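Alpha-rhamnosidase (Dictyoglomus thermophilum, PDB 6I60) probably hydrolyses terminal non-reducing alpha-L-rhamnose residues from alpha-L-rhamnosides, acting as a bacterial glycoside hydrolase. Local coordinates at residues T759-T764 / H820-S825; E209-R214 / T230-S235; S883-V888 / S934-F939; S31-K36 / S54-H59. All blocks are in the same frame, centred on the assembly; numbering follows the deposited sequence.

Contact 1: T759-T764 / H820-S825; sequences TGIVAT and HIMFGS
Ile761 keeps CG1 between its backbone N and carbonyl carbon (chi1 61°), which swings the CG2 methyl out over the ring of Phe823, itself set with CG anti to its own carbonyl carbon. The meeting lies inside the six-hairpin glycosidase domain, an (alpha/alpha)6-barrel in rhamnosidases of this family, and joins helix 761-773 to the loop that runs into helix 826-835. The geometry is that of a CH-pi contact: Ile761 CG2 stands 3.6 Å from the Phe823 ring centroid and 16° off the ring normal. The same methyl is wedged against Met822, whose chain runs extended beyond CG and brings SD to 3.6 Å from Ile761 CG2. This single methyl therefore serves both an aromatic face and a thioether. Farther along the ring, Phe823 CE1 approaches the backbone of Gly760, 3.5 Å from its C, and Trp807 meets the ring with its plane turned by about 50°. Asp612 accepts from the backbone N of Gly760 and of Ala763, so its carboxylate holds the backbone at these two residues. All touching residues are buried, and no direct hydrogen bond crosses between 759-764 and 820-825. A water joins them instead, donating to Thr764 O at 2.8 Å and lying 2.8 Å from Ser825 OG.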
loop_
_atom_site.group_PDB
_atom_site.type_symbol
_atom_site.label_atom_id
_atom_site.label_comp_id
_atom_site.label_asym_id
_atom_site.label_seq_id
_atom_site.Cartn_x
_atom_site.Cartn_y
_atom_site.Cartn_z
ATOM N N THR A 759 12.685 -15.354 16.120
ATOM C CA THR A 759 11.294 -14.925 16.106
ATOM C C THR A 759 10.737 -14.982 14.691
ATOM O O THR A 759 11.461 -14.793 13.710
ATOM C CB THR A 759 11.150 -13.500 16.652
ATOM O OG1 THR A 759 12.028 -12.621 15.935
ATOM C CG2 THR A 759 11.497 -13.456 18.132
ATOM N N GLY A 760 9.435 -15.234 14.599
ATOM C CA GLY A 760 8.738 -15.239 13.331
ATOM C C GLY A 760 8.344 -13.841 12.898
ATOM O O GLY A 760 8.916 -12.838 13.332
ATOM N N ILE A 761 7.332 -13.779 12.030
ATOM C CA ILE A 761 6.919 -12.492 11.480
ATOM C C ILE A 761 6.255 -11.625 12.544
ATOM O O ILE A 761 6.369 -10.394 12.508
ATOM C CB ILE A 761 5.997 -12.701 10.264
ATOM C CG1 ILE A 761 4.724 -13.447 10.664
ATOM C CG2 ILE A 761 6.718 -13.467 9.171
ATOM C CD1 ILE A 761 3.668 -13.449 9.586
ATOM N N VAL A 762 5.569 -12.241 13.509
ATOM C CA VAL A 762 4.827 -11.472 14.506
ATOM C C VAL A 762 5.780 -10.826 15.502
ATOM O O VAL A 762 5.742 -9.610 15.723
ATOM C CB VAL A 762 3.794 -12.367 15.217
ATOM C CG1 VAL A 762 3.327 -11.712 16.509
ATOM C CG2 VAL A 762 2.614 -12.661 14.298
ATOM N N ALA A 763 6.648 -11.628 16.120
ATOM C CA ALA A 763 7.518 -11.119 17.172
ATOM C C ALA A 763 8.674 -10.283 16.636
ATOM O O ALA A 763 9.213 -9.455 17.379
ATOM C CB ALA A 763 8.058 -12.276 18.012
ATOM N N THR A 764 9.070 -10.475 15.373
ATOM C CA THR A 764 10.106 -9.622 14.799
ATOM C C THR A 764 9.642 -8.176 14.707
ATOM O O THR A 764 10.460 -7.253 14.805
ATOM C CB THR A 764 10.517 -10.130 13.416
ATOM O OG1 THR A 764 10.736 -11.544 13.470
ATOM C CG2 THR A 764 11.794 -9.447 12.951
ATOM N N HIS A 820 8.952 -11.515 -0.226
ATOM C CA HIS A 820 7.918 -11.342 0.781
ATOM C C HIS A 820 8.117 -10.032 1.534
ATOM O O HIS A 820 9.208 -9.457 1.559
ATOM C CB HIS A 820 7.910 -12.516 1.762
ATOM C CG HIS A 820 6.975 -13.618 1.373
ATOM N ND1 HIS A 820 6.990 -14.195 0.120
ATOM C CD2 HIS A 820 5.991 -14.241 2.063
ATOM C CE1 HIS A 820 6.059 -15.133 0.062
ATOM N NE2 HIS A 820 5.439 -15.179 1.226
ATOM N N ILE A 821 7.036 -9.568 2.155
ATOM C CA ILE A 821 7.022 -8.280 2.838
ATOM C C ILE A 821 6.707 -8.400 4.322
ATOM O O ILE A 821 6.822 -7.398 5.046
ATOM C CB ILE A 821 6.030 -7.306 2.159
ATOM C CG1 ILE A 821 6.281 -5.856 2.585
ATOM C CG2 ILE A 821 4.592 -7.728 2.432
ATOM C CD1 ILE A 821 7.743 -5.473 2.636
ATOM N N MET A 822 6.339 -9.588 4.811
ATOM C CA MET A 822 5.937 -9.718 6.209
ATOM C C MET A 822 7.084 -9.386 7.157
ATOM O O MET A 822 6.868 -8.791 8.219
ATOM C CB MET A 822 5.409 -11.127 6.474
ATOM C CG MET A 822 6.175 -12.225 5.753
ATOM S SD MET A 822 5.359 -13.827 5.891
ATOM C CE MET A 822 6.758 -14.937 5.767
ATOM N N PHE A 823 8.310 -9.754 6.789
ATOM C CA PHE A 823 9.468 -9.474 7.630
ATOM C C PHE A 823 10.008 -8.058 7.456
ATOM O O PHE A 823 11.036 -7.731 8.059
ATOM C CB PHE A 823 10.584 -10.486 7.346
ATOM C CG PHE A 823 10.423 -11.792 8.077
ATOM C CD1 PHE A 823 10.417 -11.832 9.462
ATOM C CD2 PHE A 823 10.277 -12.980 7.377
ATOM C CE1 PHE A 823 10.268 -13.032 10.135
ATOM C CE2 PHE A 823 10.129 -14.182 8.045
ATOM C CZ PHE A 823 10.126 -14.208 9.426
ATOM N N GLY A 824 9.349 -7.214 6.662
ATOM C CA GLY A 824 9.819 -5.873 6.378
ATOM C C GLY A 824 9.542 -4.831 7.437
ATOM O O GLY A 824 9.829 -3.651 7.218
ATOM N N SER A 825 8.999 -5.227 8.591
ATOM C CA SER A 825 8.671 -4.272 9.641
ATOM C C SER A 825 9.898 -3.615 10.259
ATOM O O SER A 825 9.744 -2.648 11.013
ATOM C CB SER A 825 7.855 -4.960 10.737
ATOM O OG SER A 825 8.327 -6.274 10.980
HETATM O O HOH W 1 10.470 -5.461 12.639
#

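Contact 2: E209-R214 / T230-S235; sequences ERIGDR and TVYDVS
Ile211 packs tightly against the buried side of this contact, pressing its CG2 branch between Tyr232 of the facing strand and Val234 just beyond its end. That methyl lies 3.6 Å from Tyr232 CB and 3.7 Å from Val234 CG1, the isoleucine and valine crossing at about a right angle. CG2 stands anti to the backbone N of Ile211 (chi1 -65° for CG1), which turns it toward the tyrosine. Next along the chain, Gly212 passes over a face of the Tyr232 ring, its CA 3.5 Å from CE1. No backbone bond links 209-214 to 230-235: strand 209-210 pairs with 201-206, whereas 226-233 lies beside 189-199, so side chains bridge two separate layers of beta strands in the N-terminal rhamnosidase domain. Tyr232 OH finds its partner in the hydroxyl of Tyr202. Arg214 bends at chi2 and lays a guanidinium face over the buried Thr230 CG2, 3.7 Å from CZ, while Thr230 OG1 is bonded to Asp217. Solvent reaches the loop side, where Asp213 is exposed. There the loop is held from behind, Arg210 NH2 donating to Arg214 O at 2.9 Å and 157°, within the guanidinium plane and the carbonyl plane alike.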
loop_
_atom_site.group_PDB
_atom_site.type_symbol
_atom_site.label_atom_id
_atom_site.label_comp_id
_atom_site.label_asym_id
_atom_site.label_seq_id
_atom_site.Cartn_x
_atom_site.Cartn_y
_atom_site.Cartn_z
ATOM N N GLU A 209 -6.658 5.961 -29.919
ATOM C CA GLU A 209 -5.691 6.304 -28.886
ATOM C C GLU A 209 -6.061 5.645 -27.564
ATOM O O GLU A 209 -7.238 5.584 -27.195
ATOM C CB GLU A 209 -5.606 7.821 -28.704
ATOM C CG GLU A 209 -5.297 8.583 -29.981
ATOM C CD GLU A 209 -6.128 9.842 -30.118
ATOM O OE1 GLU A 209 -5.552 10.906 -30.428
ATOM O OE2 GLU A 209 -7.357 9.768 -29.915
ATOM N N ARG A 210 -5.048 5.146 -26.858
ATOM C CA ARG A 210 -5.256 4.619 -25.518
ATOM C C ARG A 210 -5.591 5.756 -24.561
ATOM O O ARG A 210 -5.067 6.866 -24.682
ATOM C CB ARG A 210 -4.013 3.870 -25.040
ATOM C CG ARG A 210 -4.291 2.774 -24.025
ATOM C CD ARG A 210 -3.050 2.489 -23.196
ATOM N NE ARG A 210 -3.143 1.242 -22.443
ATOM C CZ ARG A 210 -3.345 1.176 -21.129
ATOM N NH1 ARG A 210 -3.407 -0.002 -20.524
ATOM N NH2 ARG A 210 -3.486 2.289 -20.418
ATOM N N ILE A 211 -6.470 5.474 -23.603
ATOM C CA ILE A 211 -7.056 6.524 -22.778
ATOM C C ILE A 211 -6.350 6.617 -21.431
ATOM O O ILE A 211 -5.858 7.685 -21.046
ATOM C CB ILE A 211 -8.566 6.288 -22.588
ATOM C CG1 ILE A 211 -9.297 6.411 -23.929
ATOM C CG2 ILE A 211 -9.135 7.259 -21.567
ATOM C CD1 ILE A 211 -9.103 7.746 -24.618
ATOM N N GLY A 212 -6.294 5.504 -20.706
ATOM C CA GLY A 212 -5.828 5.544 -19.336
ATOM C C GLY A 212 -4.317 5.622 -19.219
ATOM O O GLY A 212 -3.570 5.120 -20.057
ATOM N N ASP A 213 -3.871 6.280 -18.151
ATOM C CA ASP A 213 -2.475 6.265 -17.740
ATOM C C ASP A 213 -2.178 5.140 -16.759
ATOM O O ASP A 213 -1.108 5.134 -16.143
ATOM C CB ASP A 213 -2.092 7.611 -17.119
ATOM N N ARG A 214 -3.099 4.195 -16.604
ATOM C CA ARG A 214 -2.973 3.102 -15.656
ATOM C C ARG A 214 -2.991 1.767 -16.390
ATOM O O ARG A 214 -3.324 1.681 -17.574
ATOM C CB ARG A 214 -4.097 3.154 -14.614
ATOM C CG ARG A 214 -4.562 4.561 -14.285
ATOM C CD ARG A 214 -6.046 4.589 -13.962
ATOM N NE ARG A 214 -6.465 5.883 -13.431
ATOM C CZ ARG A 214 -7.382 6.036 -12.482
ATOM N NH1 ARG A 214 -7.976 4.973 -11.959
ATOM N NH2 ARG A 214 -7.705 7.251 -12.054
ATOM N N THR A 230 -13.842 3.084 -13.139
ATOM C CA THR A 230 -12.922 4.188 -13.368
ATOM C C THR A 230 -13.549 5.193 -14.325
ATOM O O THR A 230 -14.201 4.812 -15.302
ATOM C CB THR A 230 -11.591 3.682 -13.935
ATOM O OG1 THR A 230 -11.076 2.641 -13.096
ATOM C CG2 THR A 230 -10.574 4.809 -14.015
ATOM N N VAL A 231 -13.356 6.478 -14.036
ATOM C CA VAL A 231 -13.839 7.565 -14.881
ATOM C C VAL A 231 -12.641 8.237 -15.536
ATOM O O VAL A 231 -11.643 8.535 -14.867
ATOM C CB VAL A 231 -14.672 8.581 -14.081
ATOM C CG1 VAL A 231 -13.953 8.961 -12.812
ATOM C CG2 VAL A 231 -14.949 9.817 -14.923
ATOM N N TYR A 232 -12.738 8.470 -16.841
ATOM C CA TYR A 232 -11.668 9.085 -17.609
ATOM C C TYR A 232 -12.160 10.369 -18.264
ATOM O O TYR A 232 -13.348 10.517 -18.569
ATOM C CB TYR A 232 -11.138 8.129 -18.681
ATOM C CG TYR A 232 -10.386 6.943 -18.130
ATOM C CD1 TYR A 232 -9.112 7.089 -17.596
ATOM C CD2 TYR A 232 -10.947 5.673 -18.148
ATOM C CE1 TYR A 232 -8.419 6.004 -17.092
ATOM C CE2 TYR A 232 -10.261 4.582 -17.648
ATOM C CZ TYR A 232 -8.998 4.752 -17.122
ATOM O OH TYR A 232 -8.315 3.667 -16.622
ATOM N N ASP A 233 -11.230 11.296 -18.476
ATOM C CA ASP A 233 -11.503 12.545 -19.177
ATOM C C ASP A 233 -11.090 12.363 -20.632
ATOM O O ASP A 233 -9.897 12.317 -20.945
ATOM C CB ASP A 233 -10.761 13.711 -18.529
ATOM C CG ASP A 233 -10.654 14.916 -19.446
ATOM O OD1 ASP A 233 -11.678 15.306 -20.047
ATOM O OD2 ASP A 233 -9.544 15.474 -19.568
ATOM N N VAL A 234 -12.077 12.254 -21.517
ATOM C CA VAL A 234 -11.815 12.011 -22.931
ATOM C C VAL A 234 -12.319 13.190 -23.749
ATOM O O VAL A 234 -12.757 13.024 -24.893
ATOM C CB VAL A 234 -12.462 10.695 -23.397
ATOM C CG1 VAL A 234 -11.793 9.514 -22.719
ATOM C CG2 VAL A 234 -13.957 10.705 -23.104
ATOM N N SER A 235 -12.259 14.389 -23.166
ATOM C CA SER A 235 -12.712 15.584 -23.871
ATOM C C SER A 235 -11.927 15.787 -25.161
ATOM O O SER A 235 -12.492 15.763 -26.260
ATOM C CB SER A 235 -12.588 16.806 -22.962
ATOM O OG SER A 235 -13.452 16.697 -21.846
#

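Contact 3: S883-V888 / S934-F939; sequences SMRISV and SGSYNF
Two neighbouring antiparallel strands inside the larger sheet of the C-terminal beta-sandwich make this contact, with 883-888 running against 935-939 at 169° and an axis separation of 4.7 Å. Met884-Phe939, Ile886-Tyr937 and Val888-Gly935 are the hydrogen-bonded pairs. The middle pair is doubly bonded, Ile886 N reaching Tyr937 O at 3.0 Å and Tyr937 N returning to Ile886 O at 3.1 Å. At the Met884 end one bond is nearly straight, Phe939 N to Met884 O, whereas its return bond is weak and bent to 127°. On the buried face, Ile886 directs CG1 at the edges of two rings, 4.2 Å from Tyr937 CD1 and 4.1 Å from Phe939 CE1. Strands 893-899 and 927-932 of the second sheet cover this face through Val896 and Val932. The opposite, partly exposed face is polar. There Arg885, extended from CG to NE, lies beside Asn938 and points the same way, with its guanidinium and the amide planes 70° apart; Arg885 CG is 3.5 Å from Asn938 ND2. Farther along that face, the Ser887 and Ser936 hydroxyls share a hydrogen bond, OG to OG 3.3 Å.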
loop_
_atom_site.group_PDB
_atom_site.type_symbol
_atom_site.label_atom_id
_atom_site.label_comp_id
_atom_site.label_asym_id
_atom_site.label_seq_id
_atom_site.Cartn_x
_atom_site.Cartn_y
_atom_site.Cartn_z
ATOM N N SER A 883 25.893 16.539 16.650
ATOM C CA SER A 883 25.051 17.491 15.942
ATOM C C SER A 883 23.634 16.946 15.789
ATOM O O SER A 883 23.397 15.737 15.835
ATOM C CB SER A 883 25.638 17.813 14.566
ATOM O OG SER A 883 26.899 18.449 14.680
ATOM N N MET A 884 22.688 17.863 15.604
ATOM C CA MET A 884 21.298 17.485 15.381
ATOM C C MET A 884 20.569 18.637 14.709
ATOM O O MET A 884 20.587 19.763 15.216
ATOM C CB MET A 884 20.609 17.108 16.695
ATOM C CG MET A 884 19.444 16.154 16.519
ATOM S SD MET A 884 18.647 15.737 18.078
ATOM C CE MET A 884 20.045 15.769 19.191
ATOM N N ARG A 885 19.930 18.355 13.574
ATOM C CA ARG A 885 19.150 19.347 12.843
ATOM C C ARG A 885 17.767 18.778 12.573
ATOM O O ARG A 885 17.639 17.733 11.928
ATOM C CB ARG A 885 19.830 19.738 11.529
ATOM C CG ARG A 885 19.114 20.849 10.781
ATOM C CD ARG A 885 19.599 20.962 9.347
ATOM N NE ARG A 885 19.234 22.242 8.748
ATOM C CZ ARG A 885 18.167 22.430 7.977
ATOM N NH1 ARG A 885 17.355 21.418 7.707
ATOM N NH2 ARG A 885 17.916 23.632 7.475
ATOM N N ILE A 886 16.735 19.466 13.062
ATOM C CA ILE A 886 15.360 19.013 12.905
ATOM C C ILE A 886 14.571 20.067 12.140
ATOM O O ILE A 886 14.969 21.230 12.036
ATOM C CB ILE A 886 14.685 18.710 14.258
ATOM C CG1 ILE A 886 14.464 20.003 15.045
ATOM C CG2 ILE A 886 15.516 17.720 15.061
ATOM C CD1 ILE A 886 13.412 19.885 16.129
ATOM N N SER A 887 13.435 19.636 11.596
ATOM C CA SER A 887 12.526 20.522 10.879
ATOM C C SER A 887 11.101 20.167 11.269
ATOM O O SER A 887 10.684 19.014 11.121
ATOM C CB SER A 887 12.721 20.407 9.366
ATOM O OG SER A 887 13.836 21.174 8.944
ATOM N N VAL A 888 10.363 21.152 11.772
ATOM C CA VAL A 888 8.985 20.974 12.206
ATOM C C VAL A 888 8.104 21.864 11.328
ATOM O O VAL A 888 8.364 23.062 11.238
ATOM C CB VAL A 888 8.780 21.322 13.689
ATOM C CG1 VAL A 888 7.390 20.905 14.150
ATOM C CG2 VAL A 888 9.858 20.663 14.539
ATOM N N SER A 934 7.200 25.180 15.137
ATOM C CA SER A 934 7.511 25.042 13.720
ATOM C C SER A 934 8.819 25.751 13.380
ATOM O O SER A 934 9.179 26.764 13.986
ATOM C CB SER A 934 6.372 25.600 12.865
ATOM O OG SER A 934 6.263 27.008 12.985
ATOM N N GLY A 935 9.536 25.199 12.406
ATOM C CA GLY A 935 10.776 25.765 11.917
ATOM C C GLY A 935 11.904 24.756 11.933
ATOM O O GLY A 935 11.735 23.592 12.294
ATOM N N SER A 936 13.080 25.227 11.526
ATOM C CA SER A 936 14.292 24.422 11.495
ATOM C C SER A 936 15.230 24.855 12.614
ATOM O O SER A 936 15.414 26.052 12.854
ATOM C CB SER A 936 15.000 24.545 10.142
ATOM O OG SER A 936 14.080 24.414 9.074
ATOM N N TYR A 937 15.826 23.876 13.293
ATOM C CA TYR A 937 16.695 24.145 14.428
ATOM C C TYR A 937 17.936 23.268 14.345
ATOM O O TYR A 937 17.889 22.141 13.843
ATOM C CB TYR A 937 15.978 23.899 15.762
ATOM C CG TYR A 937 14.675 24.650 15.916
ATOM C CD1 TYR A 937 13.475 24.088 15.501
ATOM C CD2 TYR A 937 14.643 25.916 16.482
ATOM C CE1 TYR A 937 12.283 24.767 15.641
ATOM C CE2 TYR A 937 13.455 26.603 16.626
ATOM C CZ TYR A 937 12.278 26.024 16.204
ATOM O OH TYR A 937 11.089 26.702 16.346
ATOM N N ASN A 938 19.047 23.801 14.853
ATOM C CA ASN A 938 20.321 23.094 14.914
ATOM C C ASN A 938 20.783 23.056 16.364
ATOM O O ASN A 938 20.956 24.106 16.991
ATOM C CB ASN A 938 21.372 23.771 14.033
ATOM C CG ASN A 938 21.008 23.740 12.562
ATOM O OD1 ASN A 938 20.114 24.458 12.119
ATOM N ND2 ASN A 938 21.702 22.905 11.797
ATOM N N PHE A 939 20.983 21.851 16.891
ATOM C CA PHE A 939 21.416 21.652 18.266
ATOM C C PHE A 939 22.809 21.038 18.287
ATOM O O PHE A 939 23.139 20.189 17.453
ATOM C CB PHE A 939 20.427 20.763 19.024
ATOM C CG PHE A 939 19.027 21.308 19.053
ATOM C CD1 PHE A 939 18.064 20.830 18.179
ATOM C CD2 PHE A 939 18.677 22.307 19.948
ATOM C CE1 PHE A 939 16.775 21.333 18.199
ATOM C CE2 PHE A 939 17.389 22.814 19.973
ATOM C CZ PHE A 939 16.437 22.326 19.098
#

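Contact 4: S31-K36 / S54-H59; sequences SPFDLK and SWKLRH
Phe33 lays one face of its ring over the beta-methylene of Lys56, with CB 3.9 Å from the ring centroid and 21° off its normal, which meets the criteria of a CH-pi contact. The ring gets there because CG sits between the backbone N and the carbonyl carbon (chi1 64°), folding it across the neighbouring strand, and its CE1 reaches on to Arg58 CB at 3.6 Å. Underneath, the two backbones exchange a pair of hydrogen bonds, Phe33 N to Lys56 O at 3.1 Å and Lys56 N to Phe33 O at 2.9 Å. Asp34 lies alongside the Lys56 chain, its CB 3.7 Å from Lys56 CD. The other face of the pairing is apolar: Pro32 CG meets Leu57 CD2 at 4.0 Å, and Leu35 CG meets Trp55 CB at 3.9 Å. From strand 112-120 of the facing sheet, Trp119 packs on Pro32 and Leu57, and Trp115 and Val117 on Leu35; Trp55 NE1 is satisfied by Gln66. Beyond the corner at Asp34 the pairing resumes between Lys36 and Ser54, where Lys36 O accepts from both the backbone N and the hydroxyl of Ser54, the latter from above the carbonyl plane. The register has slipped by one residue between the two bonded pairs, so the outermost strand 35-37 joins its neighbour through a beta bulge, here at the edge of the N-terminal immunoglobulin-like sandwich.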
loop_
_atom_site.group_PDB
_atom_site.type_symbol
_atom_site.label_atom_id
_atom_site.label_comp_id
_atom_site.label_asym_id
_atom_site.label_seq_id
_atom_site.Cartn_x
_atom_site.Cartn_y
_atom_site.Cartn_z
ATOM N N SER A 31 -1.124 31.523 1.846
ATOM C CA SER A 31 -2.359 30.760 1.858
ATOM C C SER A 31 -2.053 29.268 1.948
ATOM O O SER A 31 -0.933 28.837 1.660
ATOM C CB SER A 31 -3.171 31.064 0.602
ATOM O OG SER A 31 -2.751 30.259 -0.487
ATOM N N PRO A 32 -3.025 28.456 2.366
ATOM C CA PRO A 32 -2.805 27.005 2.393
ATOM C C PRO A 32 -2.458 26.473 1.010
ATOM O O PRO A 32 -2.967 26.949 -0.007
ATOM C CB PRO A 32 -4.143 26.452 2.891
ATOM C CG PRO A 32 -4.745 27.571 3.664
ATOM C CD PRO A 32 -4.319 28.828 2.966
ATOM N N PHE A 33 -1.573 25.480 0.979
ATOM C CA PHE A 33 -1.092 24.897 -0.263
ATOM C C PHE A 33 -1.269 23.386 -0.221
ATOM O O PHE A 33 -1.561 22.798 0.824
ATOM C CB PHE A 33 0.380 25.260 -0.521
ATOM C CG PHE A 33 1.331 24.712 0.505
ATOM C CD1 PHE A 33 1.533 25.371 1.706
ATOM C CD2 PHE A 33 2.028 23.537 0.267
ATOM C CE1 PHE A 33 2.409 24.868 2.651
ATOM C CE2 PHE A 33 2.905 23.030 1.207
ATOM C CZ PHE A 33 3.095 23.695 2.402
ATOM N N ASP A 34 -1.079 22.764 -1.385
ATOM C CA ASP A 34 -1.225 21.318 -1.553
ATOM C C ASP A 34 -2.596 20.851 -1.068
ATOM O O ASP A 34 -2.722 19.949 -0.235
ATOM C CB ASP A 34 -0.100 20.563 -0.842
ATOM C CG ASP A 34 0.018 19.121 -1.303
ATOM O OD1 ASP A 34 -0.713 18.729 -2.239
ATOM O OD2 ASP A 34 0.835 18.375 -0.722
ATOM N N LEU A 35 -3.634 21.483 -1.601
ATOM C CA LEU A 35 -5.002 21.175 -1.208
ATOM C C LEU A 35 -5.436 19.868 -1.860
ATOM O O LEU A 35 -5.384 19.728 -3.088
ATOM C CB LEU A 35 -5.936 22.319 -1.596
ATOM C CG LEU A 35 -6.017 23.465 -0.586
ATOM C CD1 LEU A 35 -4.861 24.434 -0.776
ATOM C CD2 LEU A 35 -7.346 24.184 -0.719
ATOM N N LYS A 36 -5.864 18.912 -1.040
ATOM C CA LYS A 36 -6.228 17.583 -1.508
ATOM C C LYS A 36 -7.676 17.289 -1.143
ATOM O O LYS A 36 -8.099 17.527 -0.008
ATOM C CB LYS A 36 -5.306 16.518 -0.905
ATOM C CG LYS A 36 -3.823 16.816 -1.061
ATOM C CD LYS A 36 -3.044 15.578 -1.477
ATOM C CE LYS A 36 -1.615 15.628 -0.957
ATOM N NZ LYS A 36 -1.488 14.988 0.384
ATOM N N SER A 54 -8.193 18.400 2.787
ATOM C CA SER A 54 -6.963 18.565 3.545
ATOM C C SER A 54 -6.106 19.634 2.885
ATOM O O SER A 54 -6.288 19.967 1.710
ATOM C CB SER A 54 -6.189 17.245 3.655
ATOM O OG SER A 54 -6.290 16.495 2.456
ATOM N N TRP A 55 -5.161 20.167 3.659
ATOM C CA TRP A 55 -4.267 21.211 3.177
ATOM C C TRP A 55 -3.059 21.296 4.097
ATOM O O TRP A 55 -3.105 20.870 5.254
ATOM C CB TRP A 55 -4.973 22.568 3.105
ATOM C CG TRP A 55 -5.602 22.969 4.402
ATOM C CD1 TRP A 55 -4.982 23.552 5.470
ATOM C CD2 TRP A 55 -6.976 22.808 4.774
ATOM N NE1 TRP A 55 -5.887 23.766 6.483
ATOM C CE2 TRP A 55 -7.118 23.318 6.080
ATOM C CE3 TRP A 55 -8.100 22.284 4.129
ATOM C CZ2 TRP A 55 -8.336 23.320 6.751
ATOM C CZ3 TRP A 55 -9.306 22.286 4.796
ATOM C CH2 TRP A 55 -9.416 22.802 6.093
ATOM N N LYS A 56 -1.979 21.863 3.565
ATOM C CA LYS A 56 -0.748 22.098 4.305
ATOM C C LYS A 56 -0.542 23.593 4.513
ATOM O O LYS A 56 -1.125 24.426 3.812
ATOM C CB LYS A 56 0.456 21.495 3.572
ATOM C CG LYS A 56 0.360 19.994 3.362
ATOM C CD LYS A 56 1.413 19.499 2.384
ATOM C CE LYS A 56 1.361 17.985 2.233
ATOM N NZ LYS A 56 1.597 17.287 3.528
ATOM N N LEU A 57 0.303 23.932 5.485
ATOM C CA LEU A 57 0.482 25.315 5.900
ATOM C C LEU A 57 1.953 25.698 5.883
ATOM O O LEU A 57 2.839 24.853 6.033
ATOM C CB LEU A 57 -0.095 25.553 7.300
ATOM C CG LEU A 57 -1.573 25.201 7.459
ATOM C CD1 LEU A 57 -1.984 25.257 8.918
ATOM C CD2 LEU A 57 -2.427 26.130 6.613
ATOM N N ARG A 58 2.197 26.996 5.706
ATOM C CA ARG A 58 3.542 27.556 5.687
ATOM C C ARG A 58 3.470 28.985 6.204
ATOM O O ARG A 58 2.589 29.748 5.797
ATOM C CB ARG A 58 4.137 27.524 4.273
ATOM C CG ARG A 58 5.377 28.388 4.094
ATOM C CD ARG A 58 6.530 27.586 3.509
ATOM N NE ARG A 58 7.524 28.440 2.861
ATOM C CZ ARG A 58 8.469 27.995 2.039
ATOM N NH1 ARG A 58 8.555 26.701 1.759
ATOM N NH2 ARG A 58 9.330 28.845 1.494
ATOM N N HIS A 59 4.389 29.344 7.095
ATOM C CA HIS A 59 4.401 30.666 7.698
ATOM C C HIS A 59 5.817 31.222 7.694
ATOM O O HIS A 59 6.799 30.479 7.623
ATOM C CB HIS A 59 3.853 30.633 9.131
ATOM C CG HIS A 59 3.287 31.939 9.593
ATOM N ND1 HIS A 59 4.059 32.915 10.186
ATOM C CD2 HIS A 59 2.026 32.428 9.554
ATOM C CE1 HIS A 59 3.297 33.951 10.490
ATOM N NE2 HIS A 59 2.058 33.682 10.117
#

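The four contacts sit in four parts of a single chain and none touches another. Contact 1 alone belongs to the six-hairpin glycosidase domain, the part expected to carry the active site; the Met822 side chain lies about 5 Å from a triethylene glycol, probably brought in by the crystallisation liquor. Contacts 2 and 4, in the N-terminal domains, lie across the chain's centre from it, their centres 39 and 37 Å away. Contacts 3 and 4 approach most closely, with nearest atoms about 6 Å apart: Ser934 OG bonds to Glu64 N, and Tyr937 touches Lys62 and Asn63, so the C-terminal sandwich meets the chain soon after 54-59. Contacts 2 and 3 are farthest apart, 44 Å between centres.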